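PDB 5UQZ: glucan-binding protein C, GbpC from Streptococcus mutans UA159, which binds glucan at the cell surface and probably mediates both sucrose-independent and sucrose-dependent adherence of the bacterium. Local coordinates for residues 66-76 against 171-179. Residues are numbered along the deposited sequence; the frame is centred on the assembly and turned at random.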
loop_
_atom_site.group_PDB
_atom_site.type_symbol
_atom_site.label_atom_id
_atom_site.label_comp_id
_atom_site.label_asym_id
_atom_site.label_seq_id
_atom_site.Cartn_x
_atom_site.Cartn_y
_atom_site.Cartn_z
ATOM N N PHE A 66 -9.326 13.604 0.380
ATOM C CA PHE A 66 -9.945 12.442 -0.249
ATOM C C PHE A 66 -9.340 11.231 0.444
ATOM O O PHE A 66 -8.403 10.593 -0.038
ATOM C CB PHE A 66 -9.645 12.467 -1.739
ATOM C CG PHE A 66 -10.244 11.286 -2.505
ATOM C CD1 PHE A 66 -11.616 11.036 -2.489
ATOM C CD2 PHE A 66 -9.442 10.462 -3.249
ATOM C CE1 PHE A 66 -12.138 9.958 -3.217
ATOM C CE2 PHE A 66 -9.962 9.410 -3.979
ATOM C CZ PHE A 66 -11.305 9.182 -3.968
ATOM N N ILE A 67 -9.853 10.950 1.632
ATOM C CA ILE A 67 -9.212 9.964 2.491
ATOM C C ILE A 67 -10.127 8.925 3.054
ATOM O O ILE A 67 -9.683 7.815 3.369
ATOM C CB ILE A 67 -8.383 10.602 3.589
ATOM C CG1 ILE A 67 -7.673 9.552 4.435
ATOM C CG2 ILE A 67 -9.170 11.420 4.370
ATOM C CD1 ILE A 67 -6.964 8.443 3.509
ATOM N N ASN A 68 -11.379 9.248 3.241
ATOM C CA ASN A 68 -12.276 8.317 3.941
ATOM C C ASN A 68 -13.671 8.507 3.372
ATOM O O ASN A 68 -14.227 9.569 3.587
ATOM C CB ASN A 68 -12.209 8.743 5.454
ATOM C CG ASN A 68 -13.251 8.112 6.363
ATOM O OD1 ASN A 68 -13.385 6.891 6.415
ATOM N ND2 ASN A 68 -13.926 8.959 7.182
ATOM N N GLU A 69 -14.231 7.511 2.672
ATOM C CA GLU A 69 -15.579 7.638 2.114
ATOM C C GLU A 69 -16.330 6.349 2.380
ATOM O O GLU A 69 -16.635 5.560 1.475
ATOM C CB GLU A 69 -15.532 7.985 0.621
ATOM C CG GLU A 69 -15.060 9.436 0.387
ATOM C CD GLU A 69 -16.011 10.484 0.988
ATOM O OE1 GLU A 69 -17.162 10.165 1.372
ATOM O OE2 GLU A 69 -15.601 11.677 1.073
ATOM N N PRO A 70 -16.674 6.108 3.651
ATOM C CA PRO A 70 -17.217 4.800 4.030
ATOM C C PRO A 70 -18.679 4.624 3.658
ATOM O O PRO A 70 -19.210 3.523 3.807
ATOM C CB PRO A 70 -17.033 4.771 5.570
ATOM C CG PRO A 70 -17.127 6.207 5.949
ATOM C CD PRO A 70 -16.482 6.993 4.809
ATOM N N GLU A 71 -19.345 5.661 3.160
ATOM C CA GLU A 71 -20.743 5.587 2.741
ATOM C C GLU A 71 -20.886 5.475 1.236
ATOM O O GLU A 71 -22.015 5.450 0.756
ATOM C CB GLU A 71 -21.533 6.838 3.215
ATOM C CG GLU A 71 -21.393 7.092 4.687
ATOM C CD GLU A 71 -22.097 8.350 5.155
ATOM O OE1 GLU A 71 -23.132 8.757 4.588
ATOM O OE2 GLU A 71 -21.635 8.941 6.155
ATOM N N ALA A 72 -19.788 5.470 0.497
ATOM C CA ALA A 72 -19.894 5.578 -0.958
ATOM C C ALA A 72 -20.547 4.325 -1.540
ATOM O O ALA A 72 -20.422 3.218 -0.997
ATOM C CB ALA A 72 -18.521 5.792 -1.562
ATOM N N LYS A 73 -21.222 4.509 -2.674
ATOM C CA LYS A 73 -21.817 3.398 -3.401
ATOM C C LYS A 73 -21.348 3.456 -4.852
ATOM O O LYS A 73 -20.932 4.505 -5.350
ATOM C CB LYS A 73 -23.337 3.430 -3.280
ATOM C CG LYS A 73 -23.955 4.585 -3.963
ATOM C CD LYS A 73 -25.489 4.406 -3.975
ATOM C CE LYS A 73 -26.202 5.615 -4.496
ATOM N NZ LYS A 73 -25.974 5.767 -5.965
ATOM N N LEU A 74 -21.471 2.306 -5.519
ATOM C CA LEU A 74 -20.857 2.057 -6.813
ATOM C C LEU A 74 -21.865 1.844 -7.928
ATOM O O LEU A 74 -22.862 1.156 -7.734
ATOM C CB LEU A 74 -20.293 0.594 -6.753
ATOM C CG LEU A 74 -19.130 0.400 -5.819
ATOM C CD1 LEU A 74 -18.863 -1.067 -5.538
ATOM C CD2 LEU A 74 -17.858 1.111 -6.302
ATOM N N SER A 75 -21.516 2.305 -9.129
ATOM C CA SER A 75 -22.179 1.972 -10.379
ATOM C C SER A 75 -21.084 1.590 -11.352
ATOM O O SER A 75 -20.123 2.348 -11.522
ATOM C CB SER A 75 -22.940 3.205 -10.916
ATOM O OG SER A 75 -23.613 2.908 -12.119
ATOM N N ILE A 76 -21.200 0.408 -11.952
ATOM C CA ILE A 76 -20.086 -0.176 -12.692
ATOM C C ILE A 76 -20.530 -0.428 -14.124
ATOM O O ILE A 76 -21.579 -1.039 -14.344
ATOM C CB ILE A 76 -19.625 -1.493 -12.028
ATOM C CG1 ILE A 76 -19.237 -1.297 -10.568
ATOM C CG2 ILE A 76 -18.494 -2.132 -12.818
ATOM C CD1 ILE A 76 -19.145 -2.624 -9.779
ATOM N N ASN A 171 -11.167 -7.401 -6.179
ATOM C CA ASN A 171 -12.069 -6.950 -5.125
ATOM C C ASN A 171 -12.065 -5.426 -5.219
ATOM O O ASN A 171 -11.025 -4.784 -4.983
ATOM C CB ASN A 171 -11.518 -7.429 -3.788
ATOM C CG ASN A 171 -12.456 -7.184 -2.631
ATOM O OD1 ASN A 171 -13.629 -6.791 -2.782
ATOM N ND2 ASN A 171 -11.946 -7.467 -1.448
ATOM N N LEU A 172 -13.183 -4.869 -5.681
ATOM C CA LEU A 172 -13.337 -3.446 -5.868
ATOM C C LEU A 172 -14.062 -2.882 -4.657
ATOM O O LEU A 172 -15.241 -3.187 -4.408
ATOM C CB LEU A 172 -14.160 -3.184 -7.127
ATOM C CG LEU A 172 -14.443 -1.718 -7.441
ATOM C CD1 LEU A 172 -13.226 -1.036 -7.953
ATOM C CD2 LEU A 172 -15.562 -1.608 -8.528
ATOM N N PHE A 173 -13.391 -2.026 -3.896
ATOM C CA PHE A 173 -14.013 -1.501 -2.662
ATOM C C PHE A 173 -15.051 -0.450 -2.983
ATOM O O PHE A 173 -14.879 0.380 -3.888
ATOM C CB PHE A 173 -12.885 -0.912 -1.804
ATOM C CG PHE A 173 -11.898 -1.992 -1.370
ATOM C CD1 PHE A 173 -12.311 -3.010 -0.485
ATOM C CD2 PHE A 173 -10.634 -2.076 -1.956
ATOM C CE1 PHE A 173 -11.429 -4.012 -0.132
ATOM C CE2 PHE A 173 -9.769 -3.095 -1.603
ATOM C CZ PHE A 173 -10.172 -4.063 -0.690
ATOM N N HIS A 174 -16.143 -0.439 -2.209
ATOM C CA HIS A 174 -17.148 0.593 -2.466
ATOM C C HIS A 174 -16.633 1.974 -2.071
ATOM O O HIS A 174 -17.120 2.969 -2.606
ATOM C CB HIS A 174 -18.490 0.261 -1.822
ATOM C CG HIS A 174 -18.496 0.331 -0.337
ATOM N ND1 HIS A 174 -18.831 1.487 0.326
ATOM C CD2 HIS A 174 -18.192 -0.585 0.604
ATOM C CE1 HIS A 174 -18.740 1.268 1.630
ATOM N NE2 HIS A 174 -18.386 0.011 1.821
ATOM N N ASP A 175 -15.654 2.037 -1.150
ATOM C CA ASP A 175 -14.995 3.290 -0.801
ATOM C C ASP A 175 -13.853 3.526 -1.792
ATOM O O ASP A 175 -12.854 2.788 -1.770
ATOM C CB ASP A 175 -14.480 3.204 0.639
ATOM C CG ASP A 175 -13.745 4.476 1.093
ATOM O OD1 ASP A 175 -13.344 5.292 0.251
ATOM O OD2 ASP A 175 -13.524 4.630 2.307
ATOM N N PRO A 176 -13.945 4.549 -2.662
ATOM C CA PRO A 176 -12.936 4.705 -3.721
ATOM C C PRO A 176 -11.560 5.038 -3.180
ATOM O O PRO A 176 -10.573 4.898 -3.917
ATOM C CB PRO A 176 -13.482 5.868 -4.588
ATOM C CG PRO A 176 -14.337 6.635 -3.626
ATOM C CD PRO A 176 -14.966 5.613 -2.710
ATOM N N THR A 177 -11.436 5.507 -1.934
ATOM C CA THR A 177 -10.124 5.786 -1.374
ATOM C C THR A 177 -9.377 4.520 -1.049
ATOM O O THR A 177 -8.168 4.598 -0.760
ATOM C CB THR A 177 -10.243 6.693 -0.131
ATOM O OG1 THR A 177 -10.826 5.971 0.945
ATOM C CG2 THR A 177 -10.967 7.985 -0.422
ATOM N N LYS A 178 -10.046 3.349 -1.100
ATOM C CA LYS A 178 -9.375 2.059 -0.925
ATOM C C LYS A 178 -9.044 1.423 -2.272
ATOM O O LYS A 178 -8.258 0.483 -2.335
ATOM C CB LYS A 178 -10.282 1.130 -0.114
ATOM C CG LYS A 178 -10.466 1.600 1.323
ATOM C CD LYS A 178 -11.553 0.778 2.025
ATOM C CE LYS A 178 -11.270 -0.706 2.140
ATOM N NZ LYS A 178 -12.428 -1.334 2.843
ATOM N N THR A 179 -9.629 1.926 -3.366
ATOM C CA THR A 179 -9.302 1.554 -4.742
ATOM C C THR A 179 -9.514 0.067 -5.008
ATOM O O THR A 179 -10.665 -0.352 -4.990
ATOM C CB THR A 179 -7.927 2.101 -5.165
ATOM O OG1 THR A 179 -7.681 3.402 -4.592
ATOM C CG2 THR A 179 -7.828 2.205 -6.670
#
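T177 lays its methyl over the F66 ring in a CH-pi contact, CG2 lying 3.6 Å from the F66 ring centroid and only 10° off the normal. The F66 side chain runs past T177 in the opposite direction, and P176 CG meets the same ring obliquely, 4.0 Å from F66 CZ. A72 also packs on that proline, its CB coming within 3.7 Å of P176 CD.

Polar bonds pin this tight end. D175 uses both carboxylate oxygens: OD2 accepts from E69 N at 3.0 Å across the contact, while OD1 braces its own loop, taking T177 N, which closes an Asx turn, and the T177 hydroxyl, OG1 to D175 OD1 being 2.7 Å. Both T177 donors approach from the same face of the carboxylate. At the type I turn 69-72, H174 ND1 donates to A72 O over 2.7 Å, A72 O lying 22° out of the imidazole plane; chi1 of 69°, with CG between the backbone N and the carbonyl carbon, brings the ring edge to A72 O and to P70 O, 3.2 Å from H174 CE1.

Toward strand 73-77 the contact turns apolar: L74 CG and CD1 pack on H174 CA and CB, and it tapers at I76, whose CD1 meets L172 CD2 tip to tip at 3.9 Å. The solvent side carries exposed N68 and P70, which start away from the other segment, and I67, whose chain bends back.

Within the GbpC beta-supersandwich, the contact joins the approach to strand 73-77, in the large antiparallel sheet, to the turn between strands 167-172 and 180-184 of a smaller sheet. Y136 of strand 132-137 backs L74, L172 and P176, T122 of strand 122-127 touches L74 and I76, and F203 of strand 194-204 packs edge-to-face with F66.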